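Local coordinates for protein HTH-type transcriptional regulator AscG (PDB 3BRQ) that represses transcription of the cryptic asc operon in Escherichia coli as a sequence-specific DNA-binding regulator of the LacI family, at residues B[19-24]-B[76-81]; B[129-134]-B[163-168]. All blocks are in the same frame, centred on the assembly; numbering follows the deposited sequence.

AscG has the two-lobed periplasmic-binding-protein-like core of LacI-family repressors, and one contact lies in each lobe. Interaction 1 joins strands 21-27 and 80-84 in the parallel sheet 53-60/21-27/80-84/104-107/118-119, beside the second subunit. Interaction 2 packs helix 123-136, which rests on strands 142-145 and 203-206 of the other sheet, against helix 152-167, and no other protein chain touches it. The two lie on opposite sides of the chain's centre, about 42 Å apart between their own centres and about 28 Å between nearest atoms, without touching. They also follow one another in sequence, 76-81 ending before 129-134 begins.

Interaction 1 of 2, residues B[19-24]-B[76-81]; sequences TQTLGL and LRCDAI
Asp79 reaches across to the backbone of residues 19-24 just ahead of the Leu22-Ala80 bridge. Its CB lies 3.7 Å from the carbonyl O of Thr21. CG, anti to the residue's own carbonyl carbon and beside its own N (chi1 -55°), then comes within 3.8 Å of Thr21 N and 4.0 Å of Gln20 CA. OD2 accepts a hydrogen bond from Thr21 N at 2.7 Å through its anti lone pair, the one turned away from OD1, with an N-H...O angle of 164°. The Asp79 backbone completes the grip, its N giving a 3.0 Å bond to Thr21 O. One residue thus holds both the N-H and the C=O of Thr21, and replacing it with an alanine would probably leave Thr21 N without this acceptor and residues 19-21 less firmly tied to residues 76-81. The Gln20 side chain crosses that of Asp79 at about a right angle, its amide plane turned 37° from the carboxylate, while its OE1 is hydrogen-bonded to Arg52.

Further along, the segments run as neighbouring parallel strands of the sheet, Leu22 bridging to Ala80 and Gly23 to Ile81; strand 53-60 borders strand 21-27 across its other edge. Gly23 N donates a nearly straight 2.8 Å bond to Ala80 O, whereas Ala80 N is buried with no partner. Leu22 CD2 meets Ala80 CB on the face covered by helix 255-270. On the other face, Cys78 SG sits 3.7 Å from Thr21 CG2 and also against Gly23 CA, from which Ile81 CD1 lies 4.0 Å away. Cys78 and Ile81 both continue onto Leu73 of helix 63-75, which ends in a Schellman motif with Arg77 at C-prime. Thr21 OG1 hydrogen-bonds with Tyr72 OH of the second subunit.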
# COMPACT_ATOMS: atom_id res chain seq x y z
N THR B 19 -31.51 3.10 0.19
CA THR B 19 -30.25 2.54 0.82
C THR B 19 -29.49 3.64 1.55
O THR B 19 -29.60 4.80 1.19
CB THR B 19 -29.30 1.84 -0.23
OG1 THR B 19 -28.19 1.22 0.45
CG2 THR B 19 -28.77 2.86 -1.30
N GLN B 20 -28.74 3.28 2.58
CA GLN B 20 -27.91 4.24 3.29
C GLN B 20 -26.48 4.14 2.80
O GLN B 20 -26.00 3.03 2.51
CB GLN B 20 -27.92 3.96 4.78
CG GLN B 20 -29.12 4.48 5.50
CD GLN B 20 -29.04 4.19 6.97
OE1 GLN B 20 -28.30 3.29 7.40
NE2 GLN B 20 -29.78 4.96 7.77
N THR B 21 -25.82 5.28 2.69
CA THR B 21 -24.49 5.30 2.13
C THR B 21 -23.53 5.87 3.17
O THR B 21 -23.87 6.87 3.81
CB THR B 21 -24.51 6.14 0.84
OG1 THR B 21 -25.31 5.46 -0.14
CG2 THR B 21 -23.12 6.37 0.29
N LEU B 22 -22.37 5.23 3.36
CA LEU B 22 -21.31 5.75 4.21
C LEU B 22 -20.22 6.41 3.36
O LEU B 22 -19.63 5.80 2.46
CB LEU B 22 -20.64 4.63 5.03
CG LEU B 22 -20.95 4.41 6.49
CD1 LEU B 22 -20.55 3.01 6.91
CD2 LEU B 22 -20.17 5.47 7.34
N GLY B 23 -19.95 7.66 3.66
CA GLY B 23 -18.96 8.43 2.92
C GLY B 23 -17.62 8.46 3.61
O GLY B 23 -17.53 8.74 4.84
N LEU B 24 -16.56 8.24 2.84
CA LEU B 24 -15.19 8.32 3.37
C LEU B 24 -14.43 9.43 2.65
O LEU B 24 -14.50 9.51 1.42
CB LEU B 24 -14.44 7.01 3.15
CG LEU B 24 -14.68 5.85 4.12
CD1 LEU B 24 -16.03 5.88 4.82
CD2 LEU B 24 -14.43 4.50 3.41
N LEU B 76 -24.09 14.38 -2.24
CA LEU B 76 -24.46 13.12 -2.91
C LEU B 76 -25.41 12.33 -2.00
O LEU B 76 -25.80 11.22 -2.33
CB LEU B 76 -23.22 12.32 -3.28
CG LEU B 76 -22.26 13.04 -4.22
CD1 LEU B 76 -21.03 12.16 -4.44
CD2 LEU B 76 -22.96 13.39 -5.53
N ARG B 77 -25.80 12.95 -0.89
CA ARG B 77 -26.66 12.30 0.11
C ARG B 77 -26.03 11.06 0.76
O ARG B 77 -26.72 10.08 1.01
CB ARG B 77 -28.06 11.93 -0.44
CG ARG B 77 -29.19 12.20 0.57
CD ARG B 77 -30.50 11.43 0.25
NE ARG B 77 -30.97 11.64 -1.11
CZ ARG B 77 -32.26 11.78 -1.45
NH1 ARG B 77 -33.22 11.77 -0.52
NH2 ARG B 77 -32.59 11.93 -2.74
N CYS B 78 -24.74 11.12 1.05
CA CYS B 78 -24.20 10.27 2.11
C CYS B 78 -24.88 10.56 3.45
O CYS B 78 -25.06 11.71 3.83
CB CYS B 78 -22.69 10.42 2.26
SG CYS B 78 -21.84 9.76 0.84
N ASP B 79 -25.22 9.49 4.16
CA ASP B 79 -25.96 9.58 5.43
C ASP B 79 -25.04 9.79 6.65
O ASP B 79 -25.46 10.36 7.64
CB ASP B 79 -26.80 8.31 5.59
CG ASP B 79 -27.73 8.09 4.38
OD1 ASP B 79 -28.79 8.72 4.37
OD2 ASP B 79 -27.37 7.35 3.42
N ALA B 80 -23.78 9.35 6.54
CA ALA B 80 -22.74 9.55 7.55
C ALA B 80 -21.38 9.72 6.87
O ALA B 80 -21.13 9.14 5.79
CB ALA B 80 -22.67 8.34 8.46
N ILE B 81 -20.48 10.47 7.53
CA ILE B 81 -19.14 10.67 6.95
C ILE B 81 -18.02 10.24 7.91
O ILE B 81 -18.08 10.53 9.12
CB ILE B 81 -18.95 12.16 6.54
CG1 ILE B 81 -20.11 12.61 5.63
CG2 ILE B 81 -17.56 12.43 5.85
CD1 ILE B 81 -19.89 12.10 4.19

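Interaction 2 of 2, residues B[129-134]-B[163-168]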
# COMPACT_ATOMS: atom_id res chain seq x y z
N ASN B 129 6.95 5.41 23.93
CA ASN B 129 7.13 4.03 24.43
C ASN B 129 8.23 3.25 23.76
O ASN B 129 8.96 2.55 24.44
CB ASN B 129 5.85 3.20 24.32
CG ASN B 129 4.79 3.64 25.25
OD1 ASN B 129 5.00 4.44 26.18
ND2 ASN B 129 3.61 3.14 24.99
N ALA B 130 8.35 3.36 22.44
CA ALA B 130 9.43 2.67 21.69
C ALA B 130 10.82 3.24 22.04
O ALA B 130 11.74 2.51 22.38
CB ALA B 130 9.13 2.74 20.16
N VAL B 131 10.93 4.56 22.08
CA VAL B 131 12.16 5.21 22.49
C VAL B 131 12.54 4.87 23.96
O VAL B 131 13.72 4.58 24.24
CB VAL B 131 12.12 6.75 22.24
CG1 VAL B 131 13.42 7.48 22.75
CG2 VAL B 131 11.87 7.06 20.75
N ALA B 132 11.57 4.88 24.86
CA ALA B 132 11.81 4.59 26.29
C ALA B 132 12.33 3.17 26.46
O ALA B 132 13.17 2.91 27.32
CB ALA B 132 10.55 4.81 27.13
N GLU B 133 11.85 2.28 25.61
CA GLU B 133 12.30 0.90 25.60
C GLU B 133 13.76 0.80 25.18
O GLU B 133 14.53 0.01 25.75
CB GLU B 133 11.43 0.08 24.66
CG GLU B 133 11.79 -1.42 24.67
CD GLU B 133 10.67 -2.33 24.24
OE1 GLU B 133 10.97 -3.51 23.90
OE2 GLU B 133 9.49 -1.89 24.25
N LEU B 134 14.16 1.61 24.19
CA LEU B 134 15.55 1.68 23.81
C LEU B 134 16.36 2.21 24.95
O LEU B 134 17.39 1.61 25.27
CB LEU B 134 15.78 2.53 22.53
CG LEU B 134 15.16 2.03 21.25
CD1 LEU B 134 15.26 3.07 20.08
CD2 LEU B 134 15.74 0.71 20.79
N ASP B 163 10.27 13.93 23.84
CA ASP B 163 9.77 13.78 25.25
C ASP B 163 10.44 12.62 26.00
O ASP B 163 10.77 12.76 27.17
CB ASP B 163 8.24 13.65 25.29
CG ASP B 163 7.63 13.86 26.73
OD1 ASP B 163 8.16 14.64 27.57
OD2 ASP B 163 6.57 13.25 26.98
N ALA B 164 10.61 11.47 25.33
CA ALA B 164 11.32 10.32 25.90
C ALA B 164 12.77 10.63 26.27
O ALA B 164 13.20 10.30 27.40
CB ALA B 164 11.23 9.08 24.96
N LEU B 165 13.51 11.32 25.40
CA LEU B 165 14.83 11.80 25.79
C LEU B 165 14.77 12.74 27.01
O LEU B 165 15.52 12.56 27.97
CB LEU B 165 15.50 12.60 24.68
CG LEU B 165 15.78 11.98 23.33
CD1 LEU B 165 16.79 12.84 22.56
CD2 LEU B 165 16.23 10.54 23.46
N ALA B 166 13.92 13.74 26.95
CA ALA B 166 13.96 14.79 28.00
C ALA B 166 13.58 14.17 29.38
O ALA B 166 14.23 14.46 30.43
CB ALA B 166 13.03 15.94 27.65
N GLN B 167 12.54 13.32 29.37
CA GLN B 167 12.11 12.61 30.59
C GLN B 167 13.14 11.64 31.17
O GLN B 167 13.09 11.34 32.35
CB GLN B 167 10.78 11.87 30.36
CG GLN B 167 9.56 12.78 30.35
CD GLN B 167 8.26 12.01 30.59
OE1 GLN B 167 8.19 11.13 31.47
NE2 GLN B 167 7.22 12.34 29.82
N HIS B 168 14.09 11.18 30.36
CA HIS B 168 15.17 10.32 30.86
C HIS B 168 16.48 11.06 31.04
O HIS B 168 17.52 10.44 31.18
CB HIS B 168 15.39 9.12 29.94
CG HIS B 168 14.24 8.17 29.88
ND1 HIS B 168 13.08 8.44 29.18
CD2 HIS B 168 14.08 6.93 30.41
CE1 HIS B 168 12.25 7.42 29.29
NE2 HIS B 168 12.83 6.49 30.04
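Val131 and Ala164 form the apolar centre where two helices of this periplasmic-binding-protein-like lobe meet, helix 123-136 against helix 152-167. The short axes pass 9.1 Å apart at closest approach, with a signed crossing angle of -42°, and small residues line the junction: Ala132 and Ala164 have the nearest CA atoms, 5.8 Å apart.

The apolar contacts are carried largely by one methyl. Val131 CG1, anti to the backbone N of its residue (chi1 177°), presses on Ala164 CB at 3.5 Å, tighter than usual for two carbons, and also reaches Leu165 CD2 at 4.2 Å. Val131 packs in addition on Ile142 and Val205 of the sheet, and Ala164 on Phe128, which extends the interface toward the start of helix 123-136. A separate van der Waals contact is made by Ala132 CB, which meets the His168 ring obliquely, 3.8 Å from CE1; His168 also touches Ile135 of helix 123-136.

No hydrogen bond spans the two segments; within 163-168, Gln167 NE2 makes weak bonds to the Asp163 carboxylate one turn earlier. His168, the first residue to leave helical geometry, folds its ring back along the helix end, where ND1 donates to Ala164 O at 2.6 Å, the oxygen lying 17° out of the imidazole plane.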